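Long-range contact in amino acid adenylation domain-containing protein (Bacillus stratosphericus LAMA 585, PDB 6ULY), which probably selects an alpha-keto acid and activates it as the acyl adenylate for nonribosomal depsipeptide synthesis: residues A[60-74]-A[87-101]. Sequence-based numbering, arbitrary orientation.
With SO4 (sulfate ion), chain I.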
# COMPACT_ATOMS: atom_id res chain seq x y z
N LEU A 60 -10.65 8.16 34.18
CA LEU A 60 -10.60 8.71 32.83
C LEU A 60 -11.18 10.11 32.79
O LEU A 60 -10.61 11.02 32.16
CB LEU A 60 -11.34 7.79 31.86
CG LEU A 60 -10.75 6.38 31.70
CD1 LEU A 60 -11.58 5.56 30.73
CD2 LEU A 60 -9.30 6.44 31.25
N ARG A 61 -12.32 10.33 33.45
CA ARG A 61 -12.89 11.67 33.51
C ARG A 61 -12.01 12.61 34.31
O ARG A 61 -11.98 13.81 34.03
CB ARG A 61 -14.31 11.61 34.08
CG ARG A 61 -15.35 11.16 33.06
CD ARG A 61 -16.72 10.95 33.67
NE ARG A 61 -17.72 10.73 32.64
CZ ARG A 61 -18.91 10.16 32.84
NH1 ARG A 61 -19.25 9.74 34.05
NH2 ARG A 61 -19.75 10.00 31.83
N ALA A 62 -11.29 12.09 35.30
CA ALA A 62 -10.34 12.93 36.03
C ALA A 62 -9.21 13.40 35.13
O ALA A 62 -8.63 14.47 35.37
CB ALA A 62 -9.77 12.16 37.23
N LEU A 63 -8.87 12.63 34.10
CA LEU A 63 -7.85 13.02 33.14
C LEU A 63 -8.38 13.91 32.03
O LEU A 63 -7.62 14.29 31.14
CB LEU A 63 -7.20 11.77 32.54
CG LEU A 63 -6.47 10.89 33.56
CD1 LEU A 63 -6.07 9.55 32.97
CD2 LEU A 63 -5.25 11.62 34.11
N GLY A 64 -9.67 14.26 32.06
CA GLY A 64 -10.23 15.21 31.13
C GLY A 64 -10.96 14.60 29.95
O GLY A 64 -11.41 15.35 29.07
N LEU A 65 -11.12 13.28 29.91
CA LEU A 65 -11.73 12.64 28.75
C LEU A 65 -13.20 13.00 28.65
O LEU A 65 -13.96 12.87 29.62
CB LEU A 65 -11.56 11.13 28.84
CG LEU A 65 -10.24 10.59 28.30
CD1 LEU A 65 -9.06 11.35 28.89
CD2 LEU A 65 -10.11 9.11 28.58
N LYS A 66 -13.61 13.47 27.47
CA LYS A 66 -15.00 13.81 27.19
C LYS A 66 -15.59 12.82 26.20
O LYS A 66 -14.86 12.18 25.43
CB LYS A 66 -15.10 15.23 26.62
CG LYS A 66 -14.48 16.30 27.52
CD LYS A 66 -15.24 16.45 28.84
CE LYS A 66 -14.67 17.58 29.69
NZ LYS A 66 -15.50 17.85 30.89
N ALA A 67 -16.91 12.68 26.23
CA ALA A 67 -17.60 11.78 25.32
C ALA A 67 -17.21 12.09 23.88
O ALA A 67 -17.22 13.25 23.45
CB ALA A 67 -19.12 11.91 25.50
N GLY A 68 -16.86 11.04 23.13
CA GLY A 68 -16.38 11.18 21.77
C GLY A 68 -14.88 11.15 21.63
O GLY A 68 -14.38 10.87 20.53
N ASP A 69 -14.15 11.45 22.70
CA ASP A 69 -12.69 11.41 22.64
C ASP A 69 -12.22 9.99 22.36
O ASP A 69 -12.80 9.03 22.89
CB ASP A 69 -12.08 11.91 23.95
CG ASP A 69 -12.27 13.40 24.15
OD1 ASP A 69 -12.76 14.07 23.22
OD2 ASP A 69 -11.92 13.89 25.25
N PRO A 70 -11.19 9.80 21.54
CA PRO A 70 -10.58 8.48 21.40
C PRO A 70 -9.64 8.17 22.55
O PRO A 70 -9.10 9.06 23.22
CB PRO A 70 -9.82 8.58 20.07
CG PRO A 70 -9.49 10.02 19.95
CD PRO A 70 -10.62 10.77 20.59
N VAL A 71 -9.45 6.88 22.78
CA VAL A 71 -8.55 6.38 23.81
C VAL A 71 -7.73 5.26 23.20
O VAL A 71 -8.28 4.31 22.64
CB VAL A 71 -9.32 5.87 25.05
CG1 VAL A 71 -8.34 5.39 26.11
CG2 VAL A 71 -10.22 6.96 25.59
N PHE A 72 -6.41 5.36 23.33
CA PHE A 72 -5.48 4.45 22.67
C PHE A 72 -5.13 3.31 23.63
O PHE A 72 -4.44 3.52 24.63
CB PHE A 72 -4.23 5.21 22.24
CG PHE A 72 -3.50 4.58 21.09
CD1 PHE A 72 -3.75 4.99 19.80
CD2 PHE A 72 -2.56 3.58 21.31
CE1 PHE A 72 -3.08 4.42 18.73
CE2 PHE A 72 -1.89 3.01 20.24
CZ PHE A 72 -2.15 3.43 18.95
N PHE A 73 -5.61 2.11 23.32
CA PHE A 73 -5.38 0.95 24.18
C PHE A 73 -4.04 0.31 23.88
O PHE A 73 -3.71 0.02 22.72
CB PHE A 73 -6.50 -0.07 24.00
CG PHE A 73 -7.78 0.27 24.72
CD1 PHE A 73 -8.07 1.58 25.07
CD2 PHE A 73 -8.68 -0.72 25.05
CE1 PHE A 73 -9.23 1.89 25.74
CE2 PHE A 73 -9.85 -0.42 25.72
CZ PHE A 73 -10.13 0.89 26.06
N GLN A 74 -3.26 0.05 24.94
CA GLN A 74 -1.97 -0.64 24.85
C GLN A 74 -1.89 -1.55 26.08
O GLN A 74 -1.33 -1.17 27.11
CB GLN A 74 -0.81 0.35 24.79
CG GLN A 74 -0.65 1.01 23.43
CD GLN A 74 -0.11 0.06 22.39
OE1 GLN A 74 1.10 -0.02 22.17
NE2 GLN A 74 -1.00 -0.68 21.74
N ALA A 87 -15.31 0.86 30.59
CA ALA A 87 -15.24 2.23 31.09
C ALA A 87 -15.45 3.23 29.95
O ALA A 87 -16.21 4.19 30.08
CB ALA A 87 -13.90 2.47 31.78
N CYS A 88 -14.78 2.99 28.81
CA CYS A 88 -14.94 3.87 27.66
C CYS A 88 -16.37 3.83 27.13
O CYS A 88 -16.95 4.87 26.80
CB CYS A 88 -13.95 3.47 26.57
SG CYS A 88 -12.22 3.82 26.96
N VAL A 89 -16.94 2.63 27.01
CA VAL A 89 -18.35 2.51 26.63
C VAL A 89 -19.23 3.34 27.55
O VAL A 89 -20.15 4.02 27.10
CB VAL A 89 -18.77 1.03 26.63
CG1 VAL A 89 -20.29 0.90 26.54
CG2 VAL A 89 -18.09 0.29 25.49
N LEU A 90 -18.98 3.28 28.86
CA LEU A 90 -19.81 4.04 29.80
C LEU A 90 -19.63 5.54 29.61
O LEU A 90 -20.60 6.30 29.67
CB LEU A 90 -19.48 3.65 31.24
CG LEU A 90 -19.87 2.24 31.68
CD1 LEU A 90 -19.46 2.01 33.13
CD2 LEU A 90 -21.37 2.01 31.50
N GLY A 91 -18.40 5.98 29.37
CA GLY A 91 -18.14 7.39 29.23
C GLY A 91 -18.39 7.97 27.86
O GLY A 91 -18.24 9.18 27.67
N GLY A 92 -18.81 7.15 26.89
CA GLY A 92 -18.90 7.62 25.52
C GLY A 92 -17.55 7.81 24.86
O GLY A 92 -17.48 8.44 23.79
N PHE A 93 -16.49 7.31 25.47
CA PHE A 93 -15.17 7.36 24.88
C PHE A 93 -15.05 6.25 23.85
O PHE A 93 -15.72 5.21 23.95
CB PHE A 93 -14.10 7.22 25.96
CG PHE A 93 -14.37 8.03 27.20
CD1 PHE A 93 -14.85 9.32 27.10
CD2 PHE A 93 -14.16 7.49 28.46
CE1 PHE A 93 -15.11 10.07 28.23
CE2 PHE A 93 -14.42 8.23 29.60
CZ PHE A 93 -14.89 9.52 29.48
N VAL A 94 -14.19 6.48 22.86
CA VAL A 94 -14.03 5.55 21.74
C VAL A 94 -12.69 4.83 21.88
O VAL A 94 -11.64 5.41 21.59
CB VAL A 94 -14.10 6.29 20.40
CG1 VAL A 94 -14.15 5.29 19.26
CG2 VAL A 94 -15.31 7.20 20.35
N PRO A 95 -12.68 3.56 22.29
CA PRO A 95 -11.41 2.83 22.36
C PRO A 95 -10.82 2.62 20.98
O PRO A 95 -11.53 2.42 20.00
CB PRO A 95 -11.80 1.49 22.99
CG PRO A 95 -13.12 1.73 23.64
CD PRO A 95 -13.80 2.75 22.78
N THR A 96 -9.50 2.63 20.93
CA THR A 96 -8.74 2.27 19.74
C THR A 96 -8.07 0.93 20.03
O THR A 96 -7.05 0.87 20.72
CB THR A 96 -7.72 3.35 19.39
OG1 THR A 96 -8.39 4.61 19.31
CG2 THR A 96 -7.05 3.03 18.07
N LEU A 97 -8.64 -0.14 19.49
CA LEU A 97 -8.15 -1.49 19.74
C LEU A 97 -6.95 -1.76 18.84
O LEU A 97 -7.10 -1.88 17.62
CB LEU A 97 -9.26 -2.51 19.51
CG LEU A 97 -10.60 -2.20 20.19
CD1 LEU A 97 -11.56 -3.36 20.01
CD2 LEU A 97 -10.40 -1.89 21.66
N VAL A 98 -5.77 -1.86 19.44
CA VAL A 98 -4.55 -2.22 18.71
C VAL A 98 -3.61 -2.92 19.68
O VAL A 98 -3.43 -2.49 20.82
CB VAL A 98 -3.89 -0.98 18.07
CG1 VAL A 98 -3.56 0.07 19.11
CG2 VAL A 98 -2.63 -1.39 17.29
N SER A 99 -3.00 -4.01 19.21
CA SER A 99 -2.10 -4.78 20.05
C SER A 99 -0.91 -3.93 20.47
O SER A 99 -0.51 -2.99 19.77
CB SER A 99 -1.62 -6.03 19.32
OG SER A 99 -0.95 -5.67 18.13
N ALA A 100 -0.35 -4.26 21.63
CA ALA A 100 0.88 -3.63 22.07
C ALA A 100 2.04 -4.06 21.17
O ALA A 100 2.01 -5.12 20.54
CB ALA A 100 1.18 -4.00 23.52
N ALA A 101 3.06 -3.21 21.11
CA ALA A 101 4.22 -3.52 20.30
C ALA A 101 5.03 -4.65 20.94
O ALA A 101 5.03 -4.81 22.16
CB ALA A 101 5.10 -2.29 20.13
S SO4 I . -19.26 14.73 28.37
O1 SO4 I . -20.08 14.68 27.19
O2 SO4 I . -18.25 15.75 28.21
O3 SO4 I . -18.64 13.45 28.57
O4 SO4 I . -20.10 15.05 29.50
O HOH W 1 -18.62 10.95 29.27
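Strands 70-74 and 94-97 run parallel, 4.5 Å apart at closest approach, with P70, V71 and F72 level with V94, P95 and T96. V94 N bonds to D69 O, and V94 O in turn accepts V71 N. V71 O takes T96 N at 2.7 Å. Ahead of the strands, G68 N reaches G92 O at 2.8 Å. G92 closes helix 78-91 with a Schellman motif.

On the face covered by helix 78-91, F73 has CG anti to its carbonyl carbon (chi1 -78°), which lays its ring alongside P95. P95 CB sits over one face of the F73 ring, 3.8 Å from its centroid, in a CH-pi contact. C88 SG meets the ring edge, 3.7 Å from F73 CZ.

The F93 ring is wedged between L65 CB over one face and G91 O over the opposite face. R61 CG comes at its edge, and the R61 guanidinium plane stands 86° to the ring. R61 NH1 forms a salt bridge with D162 and also donates to A164 O.

At the far end a bend at chi2 (-72°) brings the Q74 amide back to the backbone. Q74 NE2 donates to S99 O at 3.1 Å and, in the carbonyl plane, to F73 O; Y104 holds OE1.

Strand 70-74, helix 78-91 and strand 94-97 form a beta-alpha-beta crossover within a mixed sheet of this ANL-type adenylation domain.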